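Local coordinates for rhamnonate dehydratase (Gibberella zeae PH-1, PDB 3FXG), which probably dehydrates rhamnonate to a 2-keto-3-deoxy sugar acid, as a magnesium-dependent lyase of the enolase superfamily, at residues Asp27-Ile38 against Ser55-Ser66; Ser40-Lys48 against Val221-Val229. All coordinates share one frame; numbering follows the deposited sequence.

Interaction 1. Residues Asp27-Ile38 against Ser55-Ser66; sequences DYHNVKGGHWLI and SRTSWGINVLGS
S55 sends its CA hydrogen toward I38 O, an oxygen that also takes R56 N at 3.0 Å in a nearly straight bond (165°). R56 then bends at chi2 and chi3, which brings its guanidinium side-on to L37 O: NE stands 2.7 Å and NH2 2.8 Å from that oxygen, both bonds in the guanidinium plane. T57 CG2 meets I38 CG2 at 3.7 Å. I61 lays CD1 over one face of the H29 ring, 3.6 Å from its centroid, a CH-pi contact; Y28 CB backs the opposite face. Two waters link I61 O to the D27 carboxylate, one accepting from L64 N, the other meeting H29 ND1. N62 packs CB against H29 O; a water joins its ND2 to N30 OD1. G65 N bonds weakly to D27 OD2, and S66 OG accepts D27 N at 2.9 Å, while D27 OD1 takes H29 N in an Asx turn. Loop thus packs on loop in the N-terminal part, where 55-66 leads into strand 66-73 of the antiparallel sheet. The double grip fixes the guanidinium, whose nearest atom lies about 8 Å from the magnesium; the buried D27 carboxylate relies on backbone N-H groups and water, with no cationic partner in 55-66.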
loop_
_atom_site.group_PDB
_atom_site.type_symbol
_atom_site.label_atom_id
_atom_site.label_comp_id
_atom_site.label_asym_id
_atom_site.label_seq_id
_atom_site.Cartn_x
_atom_site.Cartn_y
_atom_site.Cartn_z
ATOM N N ASP A 27 -5.945 12.979 -41.339
ATOM C CA ASP A 27 -7.164 12.416 -40.751
ATOM C C ASP A 27 -7.498 11.053 -41.353
ATOM O O ASP A 27 -8.168 10.962 -42.384
ATOM C CB ASP A 27 -8.348 13.367 -40.943
ATOM C CG ASP A 27 -9.555 12.973 -40.102
ATOM O OD1 ASP A 27 -9.582 11.828 -39.595
ATOM O OD2 ASP A 27 -10.479 13.807 -39.956
ATOM N N TYR A 28 -7.035 9.999 -40.686
ATOM C CA TYR A 28 -7.246 8.617 -41.117
ATOM C C TYR A 28 -8.697 8.245 -41.417
ATOM O O TYR A 28 -8.963 7.446 -42.315
ATOM C CB TYR A 28 -6.769 7.640 -40.039
ATOM C CG TYR A 28 -5.424 7.931 -39.424
ATOM C CD1 TYR A 28 -4.239 7.661 -40.111
ATOM C CD2 TYR A 28 -5.335 8.426 -38.122
ATOM C CE1 TYR A 28 -2.996 7.873 -39.509
ATOM C CE2 TYR A 28 -4.107 8.642 -37.517
ATOM C CZ TYR A 28 -2.943 8.360 -38.210
ATOM O OH TYR A 28 -1.731 8.545 -37.584
ATOM N N HIS A 29 -9.628 8.808 -40.655
ATOM C CA HIS A 29 -11.035 8.459 -40.813
ATOM C C HIS A 29 -11.887 9.342 -41.712
ATOM O O HIS A 29 -13.083 9.101 -41.859
ATOM C CB HIS A 29 -11.679 8.344 -39.431
ATOM C CG HIS A 29 -10.827 7.608 -38.444
ATOM N ND1 HIS A 29 -9.975 8.252 -37.576
ATOM C CD2 HIS A 29 -10.639 6.282 -38.246
ATOM C CE1 HIS A 29 -9.295 7.355 -36.883
ATOM N NE2 HIS A 29 -9.679 6.151 -37.271
ATOM N N ASN A 30 -11.280 10.359 -42.310
ATOM C CA ASN A 30 -12.013 11.228 -43.216
ATOM C C ASN A 30 -11.836 10.641 -44.610
ATOM O O ASN A 30 -11.125 11.198 -45.449
ATOM C CB ASN A 30 -11.461 12.653 -43.166
ATOM C CG ASN A 30 -12.230 13.601 -44.063
ATOM O OD1 ASN A 30 -13.460 13.631 -44.035
ATOM N ND2 ASN A 30 -11.510 14.386 -44.859
ATOM N N VAL A 31 -12.485 9.503 -44.843
ATOM C CA VAL A 31 -12.384 8.814 -46.123
ATOM C C VAL A 31 -13.724 8.616 -46.826
ATOM O O VAL A 31 -14.785 8.885 -46.264
ATOM C CB VAL A 31 -11.717 7.432 -45.945
ATOM C CG1 VAL A 31 -10.311 7.604 -45.386
ATOM C CG2 VAL A 31 -12.554 6.567 -45.013
ATOM N N LYS A 32 -13.649 8.137 -48.065
ATOM C CA LYS A 32 -14.822 7.885 -48.896
ATOM C C LYS A 32 -15.693 6.769 -48.323
ATOM O O LYS A 32 -15.193 5.838 -47.688
ATOM C CB LYS A 32 -14.365 7.515 -50.313
ATOM C CG LYS A 32 -15.476 7.105 -51.264
ATOM C CD LYS A 32 -14.894 6.641 -52.600
ATOM C CE LYS A 32 -15.976 6.133 -53.543
ATOM N NZ LYS A 32 -15.406 5.618 -54.825
ATOM N N GLY A 33 -17.001 6.869 -48.547
ATOM C CA GLY A 33 -17.914 5.855 -48.050
ATOM C C GLY A 33 -17.547 4.477 -48.568
ATOM O O GLY A 33 -17.024 4.347 -49.673
ATOM N N GLY A 34 -17.817 3.447 -47.772
ATOM C CA GLY A 34 -17.499 2.090 -48.183
ATOM C C GLY A 34 -16.221 1.579 -47.546
ATOM O O GLY A 34 -16.024 0.372 -47.404
ATOM N N HIS A 35 -15.347 2.504 -47.162
ATOM C CA HIS A 35 -14.079 2.151 -46.533
ATOM C C HIS A 35 -14.381 1.444 -45.215
ATOM O O HIS A 35 -15.210 1.912 -44.425
ATOM C CB HIS A 35 -13.266 3.420 -46.279
ATOM C CG HIS A 35 -11.793 3.186 -46.149
ATOM N ND1 HIS A 35 -11.250 2.358 -45.189
ATOM C CD2 HIS A 35 -10.747 3.693 -46.844
ATOM C CE1 HIS A 35 -9.933 2.368 -45.297
ATOM N NE2 HIS A 35 -9.602 3.171 -46.293
ATOM N N TRP A 36 -13.716 0.318 -44.978
ATOM C CA TRP A 36 -13.937 -0.447 -43.757
ATOM C C TRP A 36 -13.712 0.397 -42.505
ATOM O O TRP A 36 -14.280 0.118 -41.450
ATOM C CB TRP A 36 -13.015 -1.674 -43.708
ATOM C CG TRP A 36 -11.567 -1.348 -43.488
ATOM C CD1 TRP A 36 -10.631 -1.071 -44.444
ATOM C CD2 TRP A 36 -10.896 -1.239 -42.225
ATOM N NE1 TRP A 36 -9.419 -0.796 -43.855
ATOM C CE2 TRP A 36 -9.554 -0.889 -42.495
ATOM C CE3 TRP A 36 -11.300 -1.400 -40.891
ATOM C CZ2 TRP A 36 -8.609 -0.697 -41.478
ATOM C CZ3 TRP A 36 -10.359 -1.207 -39.879
ATOM C CH2 TRP A 36 -9.028 -0.858 -40.181
ATOM N N LEU A 37 -12.883 1.428 -42.627
ATOM C CA LEU A 37 -12.582 2.295 -41.496
ATOM C C LEU A 37 -13.806 3.012 -40.945
ATOM O O LEU A 37 -13.820 3.413 -39.778
ATOM C CB LEU A 37 -11.521 3.329 -41.885
ATOM C CG LEU A 37 -10.062 2.870 -41.822
ATOM C CD1 LEU A 37 -9.156 3.961 -42.375
ATOM C CD2 LEU A 37 -9.693 2.552 -40.379
ATOM N N ILE A 38 -14.834 3.168 -41.775
ATOM C CA ILE A 38 -16.040 3.863 -41.342
ATOM C C ILE A 38 -17.352 3.117 -41.576
ATOM O O ILE A 38 -18.356 3.429 -40.936
ATOM C CB ILE A 38 -16.159 5.239 -42.033
ATOM C CG1 ILE A 38 -16.183 5.053 -43.554
ATOM C CG2 ILE A 38 -14.999 6.137 -41.621
ATOM C CD1 ILE A 38 -16.378 6.343 -44.337
ATOM N N SER A 55 -22.288 3.210 -38.686
ATOM C CA SER A 55 -21.300 4.053 -39.351
ATOM C C SER A 55 -20.529 4.896 -38.345
ATOM O O SER A 55 -21.122 5.467 -37.431
ATOM C CB SER A 55 -22.004 4.977 -40.347
ATOM O OG SER A 55 -21.192 6.087 -40.682
ATOM N N ARG A 56 -19.213 4.985 -38.508
ATOM C CA ARG A 56 -18.429 5.793 -37.584
ATOM C C ARG A 56 -18.544 7.271 -37.946
ATOM O O ARG A 56 -18.319 8.145 -37.104
ATOM C CB ARG A 56 -16.964 5.338 -37.560
ATOM C CG ARG A 56 -16.792 3.949 -36.944
ATOM C CD ARG A 56 -15.467 3.782 -36.199
ATOM N NE ARG A 56 -14.331 3.566 -37.090
ATOM C CZ ARG A 56 -13.093 3.312 -36.673
ATOM N NH1 ARG A 56 -12.826 3.245 -35.374
ATOM N NH2 ARG A 56 -12.122 3.113 -37.554
ATOM N N THR A 57 -18.912 7.555 -39.194
ATOM C CA THR A 57 -19.076 8.941 -39.619
ATOM C C THR A 57 -20.391 9.495 -39.069
ATOM O O THR A 57 -20.532 10.704 -38.880
ATOM C CB THR A 57 -19.079 9.081 -41.164
ATOM O OG1 THR A 57 -20.096 8.244 -41.727
ATOM C CG2 THR A 57 -17.719 8.689 -41.736
ATOM N N SER A 58 -21.345 8.607 -38.798
ATOM C CA SER A 58 -22.641 9.026 -38.273
ATOM C C SER A 58 -22.473 9.877 -37.015
ATOM O O SER A 58 -23.123 10.918 -36.876
ATOM C CB SER A 58 -23.519 7.809 -37.965
ATOM O OG SER A 58 -22.985 7.034 -36.906
ATOM N N TRP A 59 -21.597 9.446 -36.109
ATOM C CA TRP A 59 -21.369 10.207 -34.886
ATOM C C TRP A 59 -20.253 11.244 -35.006
ATOM O O TRP A 59 -19.958 11.959 -34.049
ATOM C CB TRP A 59 -21.120 9.281 -33.679
ATOM C CG TRP A 59 -20.086 8.211 -33.859
ATOM C CD1 TRP A 59 -20.304 6.916 -34.237
ATOM C CD2 TRP A 59 -18.679 8.326 -33.611
ATOM N NE1 TRP A 59 -19.121 6.216 -34.234
ATOM C CE2 TRP A 59 -18.107 7.056 -33.855
ATOM C CE3 TRP A 59 -17.845 9.376 -33.207
ATOM C CZ2 TRP A 59 -16.737 6.808 -33.709
ATOM C CZ3 TRP A 59 -16.476 9.129 -33.059
ATOM C CH2 TRP A 59 -15.939 7.853 -33.311
ATOM N N GLY A 60 -19.628 11.316 -36.180
ATOM C CA GLY A 60 -18.605 12.325 -36.413
ATOM C C GLY A 60 -17.120 12.014 -36.379
ATOM O O GLY A 60 -16.320 12.930 -36.210
ATOM N N ILE A 61 -16.725 10.759 -36.561
ATOM C CA ILE A 61 -15.301 10.437 -36.524
ATOM C C ILE A 61 -14.504 11.216 -37.580
ATOM O O ILE A 61 -13.292 11.394 -37.455
ATOM C CB ILE A 61 -15.065 8.922 -36.731
ATOM C CG1 ILE A 61 -13.661 8.547 -36.247
ATOM C CG2 ILE A 61 -15.224 8.564 -38.212
ATOM C CD1 ILE A 61 -13.407 7.047 -36.196
ATOM N N ASN A 62 -15.197 11.697 -38.606
ATOM C CA ASN A 62 -14.558 12.430 -39.697
ATOM C C ASN A 62 -14.881 13.924 -39.681
ATOM O O ASN A 62 -14.637 14.628 -40.662
ATOM C CB ASN A 62 -15.020 11.836 -41.028
ATOM C CG ASN A 62 -16.512 12.019 -41.255
ATOM O OD1 ASN A 62 -17.298 12.049 -40.301
ATOM N ND2 ASN A 62 -16.913 12.134 -42.516
ATOM N N VAL A 63 -15.412 14.411 -38.566
ATOM C CA VAL A 63 -15.808 15.813 -38.466
ATOM C C VAL A 63 -14.710 16.870 -38.600
ATOM O O VAL A 63 -14.962 17.957 -39.120
ATOM C CB VAL A 63 -16.576 16.070 -37.140
ATOM C CG1 VAL A 63 -15.620 16.006 -35.953
ATOM C CG2 VAL A 63 -17.278 17.415 -37.201
ATOM N N LEU A 64 -13.500 16.568 -38.145
ATOM C CA LEU A 64 -12.415 17.549 -38.201
ATOM C C LEU A 64 -11.744 17.754 -39.555
ATOM O O LEU A 64 -11.529 18.889 -39.975
ATOM C CB LEU A 64 -11.344 17.203 -37.161
ATOM C CG LEU A 64 -11.816 17.268 -35.706
ATOM C CD1 LEU A 64 -10.695 16.846 -34.777
ATOM C CD2 LEU A 64 -12.273 18.681 -35.387
ATOM N N GLY A 65 -11.409 16.668 -40.236
ATOM C CA GLY A 65 -10.742 16.798 -41.519
ATOM C C GLY A 65 -9.245 16.938 -41.309
ATOM O O GLY A 65 -8.764 16.919 -40.172
ATOM N N SER A 66 -8.503 17.091 -42.400
ATOM C CA SER A 66 -7.051 17.217 -42.326
ATOM C C SER A 66 -6.587 18.642 -42.607
ATOM O O SER A 66 -7.306 19.424 -43.228
ATOM C CB SER A 66 -6.398 16.280 -43.343
ATOM O OG SER A 66 -6.878 14.955 -43.208
HETATM O O HOH W 1 -12.217 13.974 -37.759
HETATM O O HOH W 2 -10.505 10.927 -37.078
HETATM O O HOH W 3 -15.293 11.548 -44.576
HETATM O O HOH W 4 -8.714 14.071 -44.952
#

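Interaction 2. Residues Ser40-Lys48 against Val221-Val229; sequences SDISTPASK and VDCYMSLNV. With MG (magnesium ion), chain I.
Y224 points its CB toward S43-P45, and its near ring edge packs on T44 and P45. CB rests 3.6 Å from S43 O. With CG anti to the backbone N (chi1 -163°), the ring runs alongside T44, and its CD2 edge meets T44 CB at 3.8 Å with that carbon in the ring plane. P45 CD, also 3.8 Å from CD2, comes obliquely, and CE2 is the next ring atom to touch it. M225, a selenomethionine, lays CE over one face, near the rim. Farther out, the ring makes a cation-pi contact with R56, and OH packs against I61 CD1.

This residue sits just past the end of strand 219-222 of the enolase-type barrel, where the metal ligands gather at the strand ends. D222 binds the magnesium through OD2 at 2.2 Å, alongside E248 at the end of the adjacent strand 246-248 and E275 just after 270-273, the next strand along. Its other oxygen, OD1, accepts Y224 N in an Asx turn and a proton from a metal-bound water, which fixes the rotation of the carboxylate between metal and backbone.

Beside the ring, P45 CG packs on M225 CG at 3.6 Å. One polar link is a relay of hydroxyls: S43 OG donates to S226 OG at 2.7 Å, and S226 OG donates in turn to C223 O at 2.6 Å, in the carbonyl plane; C223 O also takes S226 N. S226 CB lies 3.4 Å from T44 C, and a water provides a second link, bridging T44 O to S226 O. On the partner side, P45 O accepts from R118 of a second subunit, whose M121 packs on both P45 and M225.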
loop_
_atom_site.group_PDB
_atom_site.type_symbol
_atom_site.label_atom_id
_atom_site.label_comp_id
_atom_site.label_asym_id
_atom_site.label_seq_id
_atom_site.Cartn_x
_atom_site.Cartn_y
_atom_site.Cartn_z
ATOM N N SER A 40 -17.704 -0.596 -41.706
ATOM C CA SER A 40 -17.765 -1.996 -41.298
ATOM C C SER A 40 -18.237 -2.055 -39.849
ATOM O O SER A 40 -18.390 -1.018 -39.205
ATOM C CB SER A 40 -16.389 -2.651 -41.428
ATOM O OG SER A 40 -15.448 -2.039 -40.568
ATOM N N ASP A 41 -18.484 -3.255 -39.336
ATOM C CA ASP A 41 -18.923 -3.380 -37.949
ATOM C C ASP A 41 -17.742 -3.139 -37.021
ATOM O O ASP A 41 -16.829 -3.959 -36.942
ATOM C CB ASP A 41 -19.502 -4.768 -37.671
ATOM C CG ASP A 41 -20.804 -5.015 -38.406
ATOM O OD1 ASP A 41 -21.579 -4.051 -38.583
ATOM O OD2 ASP A 41 -21.057 -6.179 -38.790
ATOM N N ILE A 42 -17.764 -2.009 -36.325
ATOM C CA ILE A 42 -16.695 -1.670 -35.394
ATOM C C ILE A 42 -17.288 -1.140 -34.097
ATOM O O ILE A 42 -18.106 -0.221 -34.113
ATOM C CB ILE A 42 -15.765 -0.591 -35.977
ATOM C CG1 ILE A 42 -15.131 -1.091 -37.278
ATOM C CG2 ILE A 42 -14.682 -0.235 -34.965
ATOM C CD1 ILE A 42 -14.230 -0.062 -37.952
ATOM N N SER A 43 -16.876 -1.721 -32.977
ATOM C CA SER A 43 -17.362 -1.283 -31.673
ATOM C C SER A 43 -16.689 0.046 -31.329
ATOM O O SER A 43 -15.466 0.169 -31.418
ATOM C CB SER A 43 -17.026 -2.333 -30.609
ATOM O OG SER A 43 -17.532 -1.962 -29.336
ATOM N N THR A 44 -17.491 1.038 -30.950
ATOM C CA THR A 44 -16.973 2.359 -30.598
ATOM C C THR A 44 -17.703 2.892 -29.361
ATOM O O THR A 44 -18.668 2.284 -28.891
ATOM C CB THR A 44 -17.185 3.375 -31.746
ATOM O OG1 THR A 44 -18.545 3.825 -31.738
ATOM C CG2 THR A 44 -16.879 2.738 -33.101
ATOM N N PRO A 45 -17.244 4.032 -28.811
ATOM C CA PRO A 45 -17.878 4.625 -27.628
ATOM C C PRO A 45 -19.329 5.035 -27.896
ATOM O O PRO A 45 -20.118 5.186 -26.964
ATOM C CB PRO A 45 -16.997 5.838 -27.331
ATOM C CG PRO A 45 -15.647 5.391 -27.796
ATOM C CD PRO A 45 -15.975 4.721 -29.116
ATOM N N ALA A 46 -19.669 5.214 -29.170
ATOM C CA ALA A 46 -21.021 5.616 -29.553
ATOM C C ALA A 46 -21.902 4.447 -29.992
ATOM O O ALA A 46 -23.072 4.638 -30.317
ATOM C CB ALA A 46 -20.955 6.658 -30.666
ATOM N N SER A 47 -21.345 3.240 -29.999
ATOM C CA SER A 47 -22.102 2.062 -30.414
ATOM C C SER A 47 -23.281 1.762 -29.496
ATOM O O SER A 47 -24.121 0.918 -29.808
ATOM C CB SER A 47 -21.180 0.842 -30.489
ATOM O OG SER A 47 -20.229 1.000 -31.526
ATOM N N LYS A 48 -23.337 2.459 -28.365
ATOM C CA LYS A 48 -24.414 2.288 -27.394
ATOM C C LYS A 48 -25.756 2.710 -27.998
ATOM O O LYS A 48 -26.815 2.263 -27.553
ATOM C CB LYS A 48 -24.135 3.139 -26.149
ATOM C CG LYS A 48 -22.755 2.927 -25.528
ATOM C CD LYS A 48 -22.466 3.941 -24.421
ATOM C CE LYS A 48 -23.431 3.817 -23.250
ATOM N NZ LYS A 48 -23.283 2.528 -22.512
ATOM N N VAL A 221 -6.365 -7.652 -31.314
ATOM C CA VAL A 221 -7.732 -7.151 -31.403
ATOM C C VAL A 221 -7.842 -5.699 -30.957
ATOM O O VAL A 221 -7.482 -5.358 -29.829
ATOM C CB VAL A 221 -8.690 -8.010 -30.543
ATOM C CG1 VAL A 221 -10.124 -7.523 -30.708
ATOM C CG2 VAL A 221 -8.570 -9.482 -30.949
ATOM N N ASP A 222 -8.341 -4.846 -31.844
ATOM C CA ASP A 222 -8.507 -3.430 -31.526
ATOM C C ASP A 222 -9.930 -3.208 -31.036
ATOM O O ASP A 222 -10.888 -3.593 -31.706
ATOM C CB ASP A 222 -8.242 -2.571 -32.759
ATOM C CG ASP A 222 -8.106 -1.099 -32.422
ATOM O OD1 ASP A 222 -9.082 -0.502 -31.923
ATOM O OD2 ASP A 222 -7.016 -0.539 -32.656
ATOM N N CYS A 223 -10.065 -2.578 -29.873
ATOM C CA CYS A 223 -11.379 -2.341 -29.284
ATOM C C CYS A 223 -11.844 -0.882 -29.289
ATOM O O CYS A 223 -12.911 -0.562 -28.762
ATOM C CB CYS A 223 -11.404 -2.905 -27.860
ATOM S SG CYS A 223 -11.016 -4.687 -27.770
ATOM N N TYR A 224 -11.042 -0.009 -29.892
ATOM C CA TYR A 224 -11.348 1.418 -30.010
ATOM C C TYR A 224 -12.066 2.035 -28.795
ATOM O O TYR A 224 -13.182 2.547 -28.920
ATOM C CB TYR A 224 -12.173 1.654 -31.289
ATOM C CG TYR A 224 -12.214 3.097 -31.764
ATOM C CD1 TYR A 224 -11.050 3.754 -32.172
ATOM C CD2 TYR A 224 -13.413 3.810 -31.787
ATOM C CE1 TYR A 224 -11.080 5.094 -32.589
ATOM C CE2 TYR A 224 -13.454 5.146 -32.199
ATOM C CZ TYR A 224 -12.285 5.781 -32.595
ATOM O OH TYR A 224 -12.322 7.106 -32.971
HETATM N N MSE A 225 -11.405 1.991 -27.638
HETATM C CA MSE A 225 -11.912 2.538 -26.372
HETATM C C MSE A 225 -13.411 2.323 -26.120
HETATM O O MSE A 225 -14.063 3.129 -25.455
HETATM C CB MSE A 225 -11.562 4.041 -26.281
HETATM C CG MSE A 225 -12.127 4.933 -27.387
HETATM SE SE MSE A 225 -11.363 6.757 -27.488
HETATM C CE MSE A 225 -11.688 7.076 -29.367
ATOM N N SER A 226 -13.939 1.198 -26.590
ATOM C CA SER A 226 -15.371 0.935 -26.477
ATOM C C SER A 226 -15.893 -0.021 -25.411
ATOM O O SER A 226 -17.107 -0.153 -25.264
ATOM C CB SER A 226 -15.891 0.446 -27.827
ATOM O OG SER A 226 -15.424 -0.871 -28.083
ATOM N N LEU A 227 -15.017 -0.696 -24.676
ATOM C CA LEU A 227 -15.498 -1.644 -23.678
ATOM C C LEU A 227 -15.429 -1.102 -22.256
ATOM O O LEU A 227 -15.319 0.107 -22.034
ATOM C CB LEU A 227 -14.700 -2.954 -23.769
ATOM C CG LEU A 227 -14.463 -3.489 -25.186
ATOM C CD1 LEU A 227 -13.688 -4.799 -25.109
ATOM C CD2 LEU A 227 -15.800 -3.689 -25.905
ATOM N N ASN A 228 -15.526 -2.008 -21.293
ATOM C CA ASN A 228 -15.439 -1.646 -19.885
ATOM C C ASN A 228 -14.731 -2.804 -19.189
ATOM O O ASN A 228 -14.514 -3.855 -19.798
ATOM C CB ASN A 228 -16.832 -1.404 -19.293
ATOM C CG ASN A 228 -17.723 -2.620 -19.373
ATOM O OD1 ASN A 228 -17.403 -3.680 -18.832
ATOM N ND2 ASN A 228 -18.858 -2.472 -20.044
ATOM N N VAL A 229 -14.366 -2.623 -17.925
ATOM C CA VAL A 229 -13.637 -3.659 -17.202
ATOM C C VAL A 229 -14.278 -5.040 -17.179
ATOM O O VAL A 229 -13.635 -6.025 -17.556
ATOM C CB VAL A 229 -13.335 -3.213 -15.751
ATOM C CG1 VAL A 229 -12.692 -4.356 -14.971
ATOM C CG2 VAL A 229 -12.394 -2.014 -15.770
HETATM MG MG MG I . -5.849 1.285 -32.135
HETATM O O HOH W 5 -19.120 1.692 -26.052
HETATM O O HOH W 6 -7.837 1.790 -31.126
HETATM O O HOH W 7 -4.805 1.262 -34.386
#

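In the fold
From the N terminus, the chain passes through 27-38, then 40-48, and returns at 55-66 to close interaction 1, a short loop of 16 intervening residues that carries the whole of 40-48. S66 already begins strand 66-73 of the four-stranded antiparallel sheet. Only 172 residues beyond 40-48 does 221-229, at the end of barrel strand 219-222, close interaction 2. The segments alternate, so the two closures cross. Their centres lie about 15 Å apart and they touch, R56 CD meeting T44 CG2. Interaction 1 joins two N-terminal loops to each other, interaction 2 ties the loop between them to the magnesium-bearing barrel, and both also contact the second subunit.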